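Side-chain contacts in bazooka, isoform C,LD29223p (Drosophila melanogaster, PDB 5OAK), which acts as a cell-polarity scaffold, its first PDZ domain, the part present here, binding the C-terminal motif of Par6, and the whole protein may also bind acidic phospholipids: residues A[36-39]-A[44-47]; A[76-79]-A[83-86]; A[52-57]-A[62-67]. All coordinates share one frame; numbering follows the deposited sequence.

Contact 1 (A[36-39]-A[44-47]); sequences QHVE and AERG
Val38, the last residue of strand 33-38, and Glu39 just after it meet Ala44 and Glu45 of the short helix 43-46 and so close a tight strand-to-helix connection of the PDZ fold. The apolar part depends on one methyl. With Val38 CG1 anti to the backbone N (chi1 180°), this branch points at the peptide link between Ala44 and Glu45: it lies 4.0 Å from Ala44 CB and 3.5 Å from Glu45 N, touching main chain as much as side chain. Glu45 adds its CB methylene, 3.7 Å from Val38 CG1.

Polar bonds come mostly from the residues joining the two segments. The Ser42 hydroxyl is hydrogen-bonded both to the carbonyl of Glu39 and to the amide of Glu45, bridging strand end and helix, while Glu45 OE1 takes the amide of Gly41. Backbone bonds from Glu39 to Gly20 and from Ala44 to Leu19 fasten the corner to the chain leading into strand 21-25, where PDZ domains carry their carboxylate-binding loop. Upstream, Gln36 and His37 both face Thr22 in a classic beta bulge. The Glu39 carboxylate lies at the imidazole edge of His37, leading away from the helix, with a weak hydrogen bond of 3.0 Å from His37 ND1 to Glu39 OE2, bent to 131°. What Glu39 offers Glu45 is its main chain, with Glu39 O 3.6 Å from Glu45 CB.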
ATOM      1  N   GLN A  36      -6.117   1.202  -6.565  1.00 23.35           N
ATOM      2  CA  GLN A  36      -6.893   1.514  -7.758  1.00 25.14           C
ATOM      3  C   GLN A  36      -6.273   0.911  -9.008  1.00 27.22           C
ATOM      4  O   GLN A  36      -6.975   0.498  -9.925  1.00 29.85           O
ATOM      5  CB  GLN A  36      -7.003   3.028  -7.931  1.00 31.06           C
ATOM      6  CG  GLN A  36      -7.781   3.730  -6.835  1.00 39.61           C
ATOM      7  CD  GLN A  36      -9.240   3.320  -6.814  0.54 51.13           C
ATOM      8  OE1 GLN A  36      -9.651   2.488  -6.009  0.20 53.47           O
ATOM      9  NE2 GLN A  36     -10.031   3.909  -7.703  0.63 53.84           N
ATOM     10  N   HIS A  37      -4.970   0.802  -9.058  1.00 27.94           N
ATOM     11  CA  HIS A  37      -4.337   0.313 -10.266  1.00 28.24           C
ATOM     12  C   HIS A  37      -3.004  -0.285  -9.925  1.00 25.69           C
ATOM     13  O   HIS A  37      -2.337   0.197  -8.998  1.00 26.42           O
ATOM     14  CB  HIS A  37      -4.145   1.438 -11.268  1.00 31.81           C
ATOM     15  CG  HIS A  37      -3.743   0.957 -12.609  1.00 36.23           C
ATOM     16  ND1 HIS A  37      -2.469   1.132 -13.115  1.00 40.83           N
ATOM     17  CD2 HIS A  37      -4.426   0.244 -13.537  1.00 42.03           C
ATOM     18  CE1 HIS A  37      -2.397   0.595 -14.321  1.00 41.61           C
ATOM     19  NE2 HIS A  37      -3.565   0.047 -14.600  1.00 45.61           N
ATOM     20  N   VAL A  38      -2.658  -1.352 -10.652  1.00 25.61           N
ATOM     21  CA  VAL A  38      -1.359  -1.994 -10.516  1.00 23.57           C
ATOM     22  C   VAL A  38      -0.788  -2.083 -11.936  1.00 26.87           C
ATOM     23  O   VAL A  38      -1.443  -2.623 -12.863  1.00 28.78           O
ATOM     24  CB  VAL A  38      -1.478  -3.395  -9.891  1.00 24.26           C
ATOM     25  CG1 VAL A  38      -0.108  -4.028  -9.778  1.00 27.59           C
ATOM     26  CG2 VAL A  38      -2.133  -3.297  -8.486  1.00 26.32           C
ATOM     27  N   GLU A  39       0.428  -1.568 -12.121  1.00 26.44           N
ATOM     28  CA  GLU A  39       1.028  -1.515 -13.452  1.00 27.90           C
ATOM     29  C   GLU A  39       1.478  -2.903 -13.869  1.00 28.24           C
ATOM     30  O   GLU A  39       2.103  -3.618 -13.076  1.00 27.01           O
ATOM     31  CB  GLU A  39       2.219  -0.560 -13.436  1.00 30.88           C
ATOM     32  CG  GLU A  39       1.920   0.913 -13.080  1.00 34.17           C
ATOM     33  CD  GLU A  39       0.907   1.594 -13.968  0.33 39.11           C
ATOM     34  OE1 GLU A  39       0.799   1.263 -15.174  0.78 40.23           O
ATOM     35  OE2 GLU A  39       0.234   2.497 -13.442  0.73 42.56           O
ATOM     36  N   ALA A  44       4.922  -4.294  -7.795  1.00 20.62           N
ATOM     37  CA  ALA A  44       3.665  -4.495  -7.066  1.00 19.90           C
ATOM     38  C   ALA A  44       2.882  -5.658  -7.690  1.00 21.68           C
ATOM     39  O   ALA A  44       2.307  -6.473  -6.966  1.00 21.93           O
ATOM     40  CB  ALA A  44       2.815  -3.197  -7.106  1.00 22.39           C
ATOM     41  N   GLU A  45       2.843  -5.740  -9.041  1.00 21.94           N
ATOM     42  CA  GLU A  45       2.126  -6.842  -9.681  1.00 22.80           C
ATOM     43  C   GLU A  45       2.778  -8.188  -9.330  1.00 23.39           C
ATOM     44  O   GLU A  45       2.064  -9.183  -9.037  1.00 24.37           O
ATOM     45  CB  GLU A  45       2.050  -6.649 -11.204  1.00 24.09           C
ATOM     46  CG  GLU A  45       1.061  -7.607 -11.859  1.00 29.48           C
ATOM     47  CD  GLU A  45       1.021  -7.491 -13.383  1.00 34.00           C
ATOM     48  OE1 GLU A  45       2.012  -7.867 -14.007  1.00 40.37           O
ATOM     49  OE2 GLU A  45       0.004  -7.017 -13.942  0.61 37.42           O
ATOM     50  N   ARG A  46       4.106  -8.237  -9.349  1.00 21.67           N
ATOM     51  CA  ARG A  46       4.784  -9.477  -9.050  0.59 22.46           C
ATOM     52  C   ARG A  46       4.525  -9.901  -7.599  1.00 23.53           C
ATOM     53  O   ARG A  46       4.489 -11.106  -7.293  1.00 27.63           O
ATOM     54  CB  ARG A  46       6.268  -9.317  -9.374  0.59 23.03           C
ATOM     55  CG  ARG A  46       6.504  -9.084 -10.882  0.59 22.73           C
ATOM     56  CD  ARG A  46       6.062 -10.286 -11.787  0.59 30.36           C
ATOM     57  NE  ARG A  46       6.143 -10.083 -13.267  0.59 33.63           N
ATOM     58  CZ  ARG A  46       7.266 -10.095 -13.970  0.59 31.89           C
ATOM     59  NH1 ARG A  46       8.399 -10.225 -13.340  0.59 32.34           N
ATOM     60  NH2 ARG A  46       7.276  -9.952 -15.302  0.59 30.73           N
ATOM     61  N   GLY A  47       4.331  -8.920  -6.708  1.00 22.76           N
ATOM     62  CA  GLY A  47       4.000  -9.255  -5.332  1.00 25.35           C
ATOM     63  C   GLY A  47       2.542  -9.609  -5.112  1.00 22.81           C
ATOM     64  O   GLY A  47       2.144  -9.876  -3.968  1.00 25.27           O
TER

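Contact 2 (A[76-79]-A[83-86]); sequences RRAL and ELRV
Leu84 turns its CG anti to its own carbonyl carbon (chi1 -50°) and continues extended (chi2 -179°), which swings both methyls up to the end of helix 68-78 from a backbone position that does not itself aim at Ala78 or Leu79. Leu79 has a similar first torsion (chi1 -71°): its CB starts out away from the strand, yet the branch returns far enough for Leu79 CD2 to stand 4.1 Å from Leu84 CD1. The two leucine chains pass at a slant. The other methyl, Leu84 CD2, lies 3.8 Å from Ala78 CB and 3.4 Å from Ala78 O. Leu84 was modelled in two conformers, and these distances belong to one of them.

In the PDZ fold this helix flanks the peptide groove, and here its C-terminal end is seated on strand 83-89. The small methyl of Ala78 lets the main chain come close, with Ala78 and Leu84 CA atoms 6.6 Å apart. Ala78 also touches Ile58 and Asn59, while Leu19 packs against both Leu79 and Leu84. The tight return is braced by Ser81, whose single hydroxyl proton the carbonyls of Ala78 and Glu83 must share or take in turn, and Leu79 O is held by the side-chain amide of Asn13.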
ATOM      1  N   ARG A  76       6.383   6.631   3.496  1.00 25.86           N
ATOM      2  CA  ARG A  76       7.718   7.161   3.211  1.00 28.33           C
ATOM      3  C   ARG A  76       8.763   6.390   3.997  1.00 26.30           C
ATOM      4  O   ARG A  76       9.829   6.050   3.477  1.00 29.35           O
ATOM      5  CB  ARG A  76       7.799   8.658   3.553  1.00 31.64           C
ATOM      6  CG  ARG A  76       7.050   9.539   2.563  1.00 38.16           C
ATOM      7  CD  ARG A  76       7.242  11.055   2.817  1.00 44.28           C
ATOM      8  NE  ARG A  76       6.183  11.818   2.168  1.00 53.56           N
ATOM      9  CZ  ARG A  76       5.124  12.320   2.812  1.00 60.00           C
ATOM     10  NH1 ARG A  76       5.000  12.183   4.141  1.00 58.96           N
ATOM     11  NH2 ARG A  76       4.193  12.982   2.132  1.00 65.44           N
ATOM     12  N   ARG A  77       8.477   6.106   5.251  1.00 24.33           N
ATOM     13  CA  ARG A  77       9.391   5.314   6.055  1.00 27.02           C
ATOM     14  C   ARG A  77       9.613   3.903   5.501  1.00 25.13           C
ATOM     15  O   ARG A  77      10.758   3.436   5.378  1.00 27.71           O
ATOM     16  CB  ARG A  77       8.896   5.227   7.497  1.00 32.64           C
ATOM     17  CG  ARG A  77       9.187   6.433   8.289  1.00 41.61           C
ATOM     18  CD  ARG A  77       9.072   6.038   9.779  1.00 47.81           C
ATOM     19  NE  ARG A  77       9.569   7.093  10.645  1.00 56.84           N
ATOM     20  CZ  ARG A  77       8.839   7.718  11.554  1.00 58.78           C
ATOM     21  NH1 ARG A  77       7.584   7.365  11.736  1.00 53.68           N
ATOM     22  NH2 ARG A  77       9.375   8.683  12.296  1.00 64.06           N
ATOM     23  N   ALA A  78       8.533   3.235   5.126  1.00 24.30           N
ATOM     24  CA  ALA A  78       8.627   1.890   4.606  1.00 23.73           C
ATOM     25  C   ALA A  78       9.431   1.873   3.319  1.00 24.10           C
ATOM     26  O   ALA A  78      10.119   0.871   3.025  1.00 26.55           O
ATOM     27  CB  ALA A  78       7.221   1.322   4.346  1.00 25.02           C
ATOM     28  N   LEU A  79       9.329   2.951   2.523  1.00 24.16           N
ATOM     29  CA  LEU A  79      10.041   3.000   1.238  1.00 24.88           C
ATOM     30  C   LEU A  79      11.536   3.206   1.425  1.00 26.20           C
ATOM     31  O   LEU A  79      12.294   3.136   0.430  1.00 28.42           O
ATOM     32  CB  LEU A  79       9.462   4.095   0.313  1.00 26.29           C
ATOM     33  CG  LEU A  79       8.068   3.703  -0.222  1.00 25.44           C
ATOM     34  CD1 LEU A  79       7.391   4.909  -0.835  1.00 27.67           C
ATOM     35  CD2 LEU A  79       8.113   2.509  -1.204  1.00 27.59           C
ATOM     36  N   GLU A  83      12.172  -4.031   1.338  1.00 25.12           N
ATOM     37  CA  GLU A  83      10.960  -4.672   0.885  1.00 25.00           C
ATOM     38  C   GLU A  83       9.800  -4.208   1.725  1.00 24.71           C
ATOM     39  O   GLU A  83       9.971  -3.710   2.827  1.00 28.45           O
ATOM     40  CB  GLU A  83      11.075  -6.175   0.952  1.00 29.08           C
ATOM     41  CG  GLU A  83      11.271  -6.636   2.335  1.00 34.02           C
ATOM     42  CD  GLU A  83      11.741  -8.040   2.423  0.70 43.11           C
ATOM     43  OE1 GLU A  83      11.395  -8.675   3.432  0.54 46.48           O
ATOM     44  OE2 GLU A  83      12.458  -8.477   1.494  0.88 47.86           O
ATOM     45  N   LEU A  84       8.612  -4.375   1.169  1.00 24.69           N
ATOM     46  CA  LEU A  84       7.366  -4.013   1.832  0.54 24.63           C
ATOM     47  C   LEU A  84       6.567  -5.271   2.089  1.00 21.96           C
ATOM     48  O   LEU A  84       6.225  -5.997   1.139  1.00 25.08           O
ATOM     49  CB  LEU A  84       6.519  -3.082   0.962  0.54 26.63           C
ATOM     50  CG  LEU A  84       7.173  -1.841   0.357  0.54 31.43           C
ATOM     51  CD1 LEU A  84       6.136  -1.057  -0.431  0.54 30.31           C
ATOM     52  CD2 LEU A  84       7.750  -0.986   1.433  0.54 30.10           C
ATOM     53  N   ARG A  85       6.226  -5.498   3.331  1.00 20.89           N
ATOM     54  CA  ARG A  85       5.330  -6.579   3.725  0.54 19.90           C
ATOM     55  C   ARG A  85       3.955  -5.949   3.883  1.00 18.95           C
ATOM     56  O   ARG A  85       3.752  -5.124   4.773  1.00 20.92           O
ATOM     57  CB  ARG A  85       5.818  -7.237   5.017  0.54 24.46           C
ATOM     58  CG  ARG A  85       7.176  -7.911   4.796  0.54 27.50           C
ATOM     59  CD  ARG A  85       7.916  -8.264   6.066  0.54 32.97           C
ATOM     60  NE  ARG A  85       8.106  -7.137   6.980  0.54 36.25           N
ATOM     61  CZ  ARG A  85       9.010  -6.166   6.831  0.54 39.75           C
ATOM     62  NH1 ARG A  85       9.831  -6.125   5.757  0.54 38.05           N
ATOM     63  NH2 ARG A  85       9.069  -5.216   7.759  0.54 38.59           N
ATOM     64  N   VAL A  86       3.025  -6.303   3.009  1.00 20.12           N
ATOM     65  CA  VAL A  86       1.760  -5.569   2.910  1.00 20.23           C
ATOM     66  C   VAL A  86       0.616  -6.501   3.180  1.00 21.16           C
ATOM     67  O   VAL A  86       0.482  -7.531   2.502  1.00 23.37           O
ATOM     68  CB  VAL A  86       1.652  -4.985   1.473  1.00 22.94           C
ATOM     69  CG1 VAL A  86       0.405  -4.141   1.305  1.00 25.65           C
ATOM     70  CG2 VAL A  86       2.897  -4.149   1.156  1.00 25.20           C
TER

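Contact 3 (A[52-57]-A[62-67]); sequences DDRILE and KLIGLT
Leu63 and Leu56 make the compact centre of this contact. The amide of Leu63 donates to Leu56 O over 2.8 Å and almost straight (174°), though the donor is tilted 30° out of the carbonyl plane. Leu63 CB follows, 3.5 Å from Leu56 O. Setting CG opposite its carbonyl carbon (chi1 -58°) brings Leu63 CD1 to 4.0 Å from Ile55 CG2. An alanine in place of Leu63 would probably keep the backbone bond but open a gap beside Ile55 CG2 and Leu33, against which the leucine branches pack.

The outer side is looser. Leu56 and Ile64 lie side by side, pointing the same way, with Leu56 CD2 and Ile64 CD1 4.1 Å apart; Leu56 CD2 also rests on one face of the Arg54 guanidinium, near its rim, while Arg54 NH2 is hydrogen-bonded to Gly31 O. A water donates to Leu56 O and accepts from Ile64 N, so that carbonyl takes two bonds. Glu57 and Lys62 form a non-hydrogen-bonded antiparallel pair, but their charges stay apart: Lys62 CG is 3.8 Å from Glu57 OE2, whereas Lys62 NZ is 5.3 Å from it. That carboxylate oxygen is instead in a salt bridge with Arg87. These values describe one of two modelled conformers of Glu57.

Beyond Leu63 the chain makes a type II turn to Leu66, with Gly65 at a positive phi, and Thr67 caps the start of helix 68-78. Strand 54-58, meanwhile, runs between strands 33-38 and 83-89, with Ile55 packed against Val86, Val88, Leu33 and Val35.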
ATOM      1  N   ASP A  52      -8.600  -3.083  -6.203  1.00 24.98           N
ATOM      2  CA  ASP A  52      -9.606  -3.290  -5.144  1.00 25.18           C
ATOM      3  C   ASP A  52      -9.087  -4.038  -3.888  1.00 23.21           C
ATOM      4  O   ASP A  52      -9.857  -4.220  -2.941  1.00 27.49           O
ATOM      5  CB  ASP A  52     -10.869  -3.985  -5.702  1.00 29.86           C
ATOM      6  CG  ASP A  52     -11.621  -3.119  -6.705  0.88 34.44           C
ATOM      7  OD1 ASP A  52     -11.696  -1.891  -6.502  0.70 36.07           O
ATOM      8  OD2 ASP A  52     -12.128  -3.677  -7.709  0.56 39.39           O
ATOM      9  N   ASP A  53      -7.793  -4.374  -3.823  1.00 24.39           N
ATOM     10  CA  ASP A  53      -7.206  -4.758  -2.540  1.00 23.21           C
ATOM     11  C   ASP A  53      -7.351  -3.587  -1.566  1.00 20.81           C
ATOM     12  O   ASP A  53      -7.152  -2.436  -1.956  1.00 23.02           O
ATOM     13  CB  ASP A  53      -5.713  -5.001  -2.655  1.00 24.67           C
ATOM     14  CG  ASP A  53      -5.335  -6.305  -3.321  0.70 24.84           C
ATOM     15  OD1 ASP A  53      -6.199  -7.209  -3.547  0.87 27.42           O
ATOM     16  OD2 ASP A  53      -4.100  -6.437  -3.548  0.82 26.04           O
ATOM     17  N   ARG A  54      -7.622  -3.882  -0.305  1.00 20.92           N
ATOM     18  CA  ARG A  54      -7.545  -2.883   0.746  1.00 20.65           C
ATOM     19  C   ARG A  54      -6.314  -3.178   1.590  1.00 18.86           C
ATOM     20  O   ARG A  54      -6.226  -4.217   2.230  1.00 20.33           O
ATOM     21  CB  ARG A  54      -8.798  -2.895   1.620  1.00 24.86           C
ATOM     22  CG  ARG A  54      -8.799  -1.809   2.681  1.00 29.49           C
ATOM     23  CD  ARG A  54     -10.207  -1.421   3.099  1.00 37.88           C
ATOM     24  NE  ARG A  54     -10.802  -2.431   3.958  1.00 36.21           N
ATOM     25  CZ  ARG A  54     -10.930  -2.317   5.275  1.00 29.08           C
ATOM     26  NH1 ARG A  54     -11.483  -3.299   5.965  1.00 33.77           N
ATOM     27  NH2 ARG A  54     -10.508  -1.231   5.900  1.00 34.36           N
ATOM     28  N   ILE A  55      -5.360  -2.260   1.576  1.00 19.81           N
ATOM     29  CA  ILE A  55      -4.105  -2.443   2.309  1.00 18.33           C
ATOM     30  C   ILE A  55      -4.350  -2.020   3.754  1.00 18.05           C
ATOM     31  O   ILE A  55      -4.734  -0.873   4.001  1.00 19.60           O
ATOM     32  CB  ILE A  55      -2.983  -1.594   1.712  1.00 19.25           C
ATOM     33  CG1 ILE A  55      -2.663  -2.086   0.288  1.00 20.76           C
ATOM     34  CG2 ILE A  55      -1.761  -1.667   2.631  1.00 19.72           C
ATOM     35  CD1 ILE A  55      -1.780  -1.039  -0.480  1.00 22.72           C
ATOM     36  N   LEU A  56      -4.107  -2.923   4.698  1.00 17.19           N
ATOM     37  CA  LEU A  56      -4.386  -2.680   6.109  1.00 17.00           C
ATOM     38  C   LEU A  56      -3.138  -2.415   6.942  1.00 18.37           C
ATOM     39  O   LEU A  56      -3.224  -1.846   8.023  1.00 20.91           O
ATOM     40  CB  LEU A  56      -5.136  -3.870   6.699  1.00 19.03           C
ATOM     41  CG  LEU A  56      -6.470  -4.204   6.040  1.00 25.86           C
ATOM     42  CD1 LEU A  56      -7.142  -5.341   6.789  1.00 35.65           C
ATOM     43  CD2 LEU A  56      -7.362  -2.976   6.012  1.00 31.93           C
ATOM     44  N   GLU A  57      -1.988  -2.845   6.448  1.00 18.87           N
ATOM     45  CA  GLU A  57      -0.784  -2.832   7.282  0.60 18.77           C
ATOM     46  C   GLU A  57       0.432  -2.838   6.386  1.00 17.01           C
ATOM     47  O   GLU A  57       0.434  -3.543   5.345  1.00 18.46           O
ATOM     48  CB  GLU A  57      -0.788  -4.059   8.225  0.60 21.05           C
ATOM     49  CG  GLU A  57       0.356  -4.171   9.205  0.60 21.72           C
ATOM     50  CD  GLU A  57       0.175  -5.364  10.151  0.60 25.47           C
ATOM     51  OE1 GLU A  57       1.139  -5.791  10.821  0.60 28.08           O
ATOM     52  OE2 GLU A  57      -0.956  -5.881  10.225  0.60 29.41           O
ATOM     53  N   LYS A  62      -0.016  -1.018  11.472  1.00 17.97           N
ATOM     54  CA  LYS A  62      -1.437  -1.034  11.113  1.00 18.34           C
ATOM     55  C   LYS A  62      -1.896   0.337  10.653  1.00 18.50           C
ATOM     56  O   LYS A  62      -1.648   1.364  11.332  1.00 19.63           O
ATOM     57  CB  LYS A  62      -2.196  -1.488  12.312  1.00 22.01           C
ATOM     58  CG  LYS A  62      -1.993  -2.970  12.463  1.00 25.53           C
ATOM     59  CD  LYS A  62      -2.787  -3.538  13.620  1.00 30.18           C
ATOM     60  CE  LYS A  62      -2.279  -4.948  13.942  1.00 32.93           C
ATOM     61  NZ  LYS A  62      -3.061  -5.546  15.049  1.00 40.20           N
ATOM     62  N   LEU A  63      -2.587   0.398   9.527  1.00 19.18           N
ATOM     63  CA  LEU A  63      -2.990   1.693   8.999  1.00 19.17           C
ATOM     64  C   LEU A  63      -4.332   2.185   9.563  1.00 18.71           C
ATOM     65  O   LEU A  63      -4.592   3.405   9.563  1.00 20.79           O
ATOM     66  CB  LEU A  63      -3.099   1.651   7.490  1.00 19.79           C
ATOM     67  CG  LEU A  63      -1.793   1.242   6.758  1.00 20.11           C
ATOM     68  CD1 LEU A  63      -2.003   1.375   5.237  1.00 21.76           C
ATOM     69  CD2 LEU A  63      -0.609   2.104   7.216  1.00 21.71           C
ATOM     70  N   ILE A  64      -5.208   1.283  10.021  1.00 20.04           N
ATOM     71  CA  ILE A  64      -6.529   1.716  10.517  1.00 19.62           C
ATOM     72  C   ILE A  64      -6.332   2.569  11.784  1.00 18.16           C
ATOM     73  O   ILE A  64      -5.516   2.222  12.644  1.00 20.58           O
ATOM     74  CB  ILE A  64      -7.420   0.491  10.789  1.00 21.06           C
ATOM     75  CG1 ILE A  64      -7.885  -0.125   9.459  1.00 23.49           C
ATOM     76  CG2 ILE A  64      -8.645   0.846  11.585  1.00 21.40           C
ATOM     77  CD1 ILE A  64      -8.570  -1.541   9.668  1.00 29.18           C
ATOM     78  N   GLY A  65      -6.998   3.733  11.839  1.00 18.52           N
ATOM     79  CA  GLY A  65      -6.896   4.636  12.977  1.00 19.60           C
ATOM     80  C   GLY A  65      -5.846   5.699  12.775  1.00 19.18           C
ATOM     81  O   GLY A  65      -5.826   6.677  13.552  1.00 20.88           O
ATOM     82  N   LEU A  66      -4.985   5.558  11.780  1.00 19.73           N
ATOM     83  CA  LEU A  66      -3.981   6.596  11.542  1.00 19.70           C
ATOM     84  C   LEU A  66      -4.573   7.714  10.692  1.00 21.69           C
ATOM     85  O   LEU A  66      -5.454   7.463   9.834  1.00 22.54           O
ATOM     86  CB  LEU A  66      -2.740   6.036  10.836  1.00 20.13           C
ATOM     87  CG  LEU A  66      -1.989   4.970  11.618  1.00 19.83           C
ATOM     88  CD1 LEU A  66      -0.699   4.607  10.833  1.00 21.46           C
ATOM     89  CD2 LEU A  66      -1.647   5.414  13.026  1.00 23.00           C
ATOM     90  N   THR A  67      -4.078   8.936  10.909  1.00 22.35           N
ATOM     91  CA  THR A  67      -4.535  10.042  10.096  1.00 23.99           C
ATOM     92  C   THR A  67      -3.961   9.895   8.681  1.00 25.59           C
ATOM     93  O   THR A  67      -2.992   9.116   8.420  1.00 24.82           O
ATOM     94  CB  THR A  67      -4.101  11.407  10.665  1.00 25.16           C
ATOM     95  OG1 THR A  67      -2.694  11.550  10.415  1.00 26.29           O
ATOM     96  CG2 THR A  67      -4.391  11.565  12.168  1.00 27.61           C
TER
HETATM   97  O   HOH W   1      -4.997  -1.834  10.094  1.00 25.41           O

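From the N terminus, contact 1 comes first, closing the loop from strand 33-38 to helix 43-46. Contact 3 follows, joining strand 54-58 to the chain returning from its hairpin. Contact 2 is last. The three loops run in series: none nests within another and none crosses. Contact 3 fixes the chain that leads into helix 68-78, contact 2 the helix's far end, against strand 83-89, and the two touch where Val86 CG1 meets Ile55 CG2 at 3.5 Å. Contact 1 lies across the domain, its centre about 17 Å from that of contact 3, linked to it through the sheet. All three lie within the PDZ domain of Bazooka; none involves the fused Par6 tail.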